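Local coordinates for gSG7 salivary protein (Anopheles stephensi, PDB 6XMB) that inhibits host contact activation by blocking reciprocal activation of coagulation factor XII and prekallikrein, and weakly inhibits the alternative complement pathway, at residues S74-G79 against P100-G105. Residues are numbered along the deposited sequence; the frame is centred on the assembly and turned at random.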
loop_
_atom_site.group_PDB
_atom_site.type_symbol
_atom_site.label_atom_id
_atom_site.label_comp_id
_atom_site.label_asym_id
_atom_site.label_seq_id
_atom_site.Cartn_x
_atom_site.Cartn_y
_atom_site.Cartn_z
ATOM N N SER A 74 -1.252 9.872 -2.100
ATOM C CA SER A 74 -1.088 9.858 -0.645
ATOM C C SER A 74 -2.408 10.166 0.042
ATOM O O SER A 74 -2.791 9.502 1.006
ATOM C CB SER A 74 -0.014 10.877 -0.204
ATOM O OG SER A 74 1.245 10.636 -0.817
ATOM N N THR A 75 -3.134 11.165 -0.464
ATOM C CA THR A 75 -4.444 11.498 0.095
ATOM C C THR A 75 -5.450 10.367 -0.102
ATOM O O THR A 75 -6.332 10.173 0.739
ATOM C CB THR A 75 -4.967 12.780 -0.549
ATOM O OG1 THR A 75 -3.946 13.772 -0.483
ATOM C CG2 THR A 75 -6.212 13.296 0.163
ATOM N N PHE A 76 -5.352 9.626 -1.204
ATOM C CA PHE A 76 -6.249 8.491 -1.400
ATOM C C PHE A 76 -5.964 7.416 -0.349
ATOM O O PHE A 76 -6.870 6.992 0.374
ATOM C CB PHE A 76 -6.118 7.979 -2.852
ATOM C CG PHE A 76 -7.109 6.866 -3.247
ATOM C CD1 PHE A 76 -8.245 6.598 -2.509
ATOM C CD2 PHE A 76 -6.870 6.098 -4.372
ATOM C CE1 PHE A 76 -9.119 5.572 -2.887
ATOM C CE2 PHE A 76 -7.726 5.082 -4.758
ATOM C CZ PHE A 76 -8.858 4.812 -4.011
ATOM N N TYR A 77 -4.686 7.072 -0.145
ATOM C CA TYR A 77 -4.340 6.078 0.882
ATOM C C TYR A 77 -4.718 6.518 2.290
ATOM O O TYR A 77 -5.046 5.670 3.135
ATOM C CB TYR A 77 -2.848 5.745 0.871
ATOM C CG TYR A 77 -2.591 4.458 1.639
ATOM C CD1 TYR A 77 -3.091 3.243 1.160
ATOM C CD2 TYR A 77 -1.909 4.454 2.847
ATOM C CE1 TYR A 77 -2.890 2.067 1.851
ATOM C CE2 TYR A 77 -1.699 3.283 3.548
ATOM C CZ TYR A 77 -2.196 2.088 3.042
ATOM O OH TYR A 77 -2.013 0.900 3.705
ATOM N N ALA A 78 -4.630 7.820 2.584
ATOM C CA ALA A 78 -5.075 8.299 3.886
ATOM C C ALA A 78 -6.578 8.118 4.047
ATOM O O ALA A 78 -7.048 7.688 5.103
ATOM C CB ALA A 78 -4.675 9.764 4.078
ATOM N N GLY A 79 -7.351 8.418 3.005
ATOM C CA GLY A 79 -8.786 8.200 3.088
ATOM C C GLY A 79 -9.144 6.734 3.225
ATOM O O GLY A 79 -10.079 6.376 3.944
ATOM N N PRO A 100 -13.628 8.435 -5.426
ATOM C CA PRO A 100 -14.120 9.469 -6.352
ATOM C C PRO A 100 -13.351 10.779 -6.225
ATOM O O PRO A 100 -12.936 11.351 -7.237
ATOM C CB PRO A 100 -15.599 9.619 -5.959
ATOM C CG PRO A 100 -15.939 8.347 -5.246
ATOM C CD PRO A 100 -14.700 7.970 -4.520
ATOM N N THR A 101 -13.115 11.242 -4.998
ATOM C CA THR A 101 -12.245 12.398 -4.771
ATOM C C THR A 101 -10.918 12.257 -5.519
ATOM O O THR A 101 -10.492 13.175 -6.222
ATOM C CB THR A 101 -12.012 12.563 -3.265
ATOM O OG1 THR A 101 -13.261 12.836 -2.614
ATOM C CG2 THR A 101 -11.016 13.683 -2.975
ATOM N N TYR A 102 -10.275 11.083 -5.417
ATOM C CA TYR A 102 -8.992 10.849 -6.082
ATOM C C TYR A 102 -9.126 10.859 -7.599
ATOM O O TYR A 102 -8.295 11.450 -8.295
ATOM C CB TYR A 102 -8.411 9.523 -5.594
ATOM C CG TYR A 102 -7.224 8.944 -6.367
ATOM C CD1 TYR A 102 -5.927 9.471 -6.210
ATOM C CD2 TYR A 102 -7.390 7.827 -7.205
ATOM C CE1 TYR A 102 -4.839 8.923 -6.880
ATOM C CE2 TYR A 102 -6.319 7.269 -7.879
ATOM C CZ TYR A 102 -5.039 7.802 -7.709
ATOM O OH TYR A 102 -3.963 7.240 -8.391
ATOM N N LEU A 103 -10.149 10.190 -8.134
ATOM C CA LEU A 103 -10.340 10.176 -9.577
ATOM C C LEU A 103 -10.708 11.558 -10.085
ATOM O O LEU A 103 -10.211 11.994 -11.125
ATOM C CB LEU A 103 -11.417 9.148 -9.951
ATOM C CG LEU A 103 -11.021 7.690 -9.728
ATOM C CD1 LEU A 103 -12.148 6.729 -10.109
ATOM C CD2 LEU A 103 -9.752 7.363 -10.485
ATOM N N ASP A 104 -11.580 12.270 -9.375
ATOM C CA ASP A 104 -11.852 13.657 -9.748
ATOM C C ASP A 104 -10.598 14.526 -9.632
ATOM O O ASP A 104 -10.438 15.484 -10.390
ATOM C CB ASP A 104 -12.984 14.228 -8.889
ATOM C CG ASP A 104 -13.426 15.611 -9.348
ATOM O OD1 ASP A 104 -14.059 15.724 -10.424
ATOM O OD2 ASP A 104 -13.149 16.606 -8.626
ATOM N N GLY A 105 -9.682 14.187 -8.722
ATOM C CA GLY A 105 -8.426 14.921 -8.657
ATOM C C GLY A 105 -7.559 14.702 -9.881
ATOM O O GLY A 105 -7.018 15.651 -10.458
#
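Residues 74-79 of helix 59-80 and residues 100-105 of helix 92-116 approach most closely, CA to CA, at Phe76 and Tyr102, 5.9 Å apart. From there both side chains leave the backbone toward the partner segment, and the two buried aromatics account for nearly all of the contact. Their rings form an offset stack, with centroids 4.6 Å apart and planes inclined by 24°. The overlap is partial: Phe76 CD2 sits over one face of the tyrosine ring, displaced toward its rim, and comes within 3.4 Å of Tyr102 CD2. In return, Tyr102 CB lies over a face of the phenylalanine ring, 4.2 Å from its centroid, in a CH-pi contact. With CG anti to the backbone N in both residues (chi1 -174° in Phe76, 168° in Tyr102), each ring swings out from its own helix to meet the other, and the side chains cross at about a right angle. The phenol group reaches past the stack to helix 6-49, where Tyr102 OH is hydrogen-bonded to Ala32 O and the side chain touches Val36. Phe76 also meets the ring of Tyr28 on helix 6-49 and packs on Leu95, Ala98 and Glu99 of helix 92-116, so the aromatic pair lies where all three helices of the chain come together.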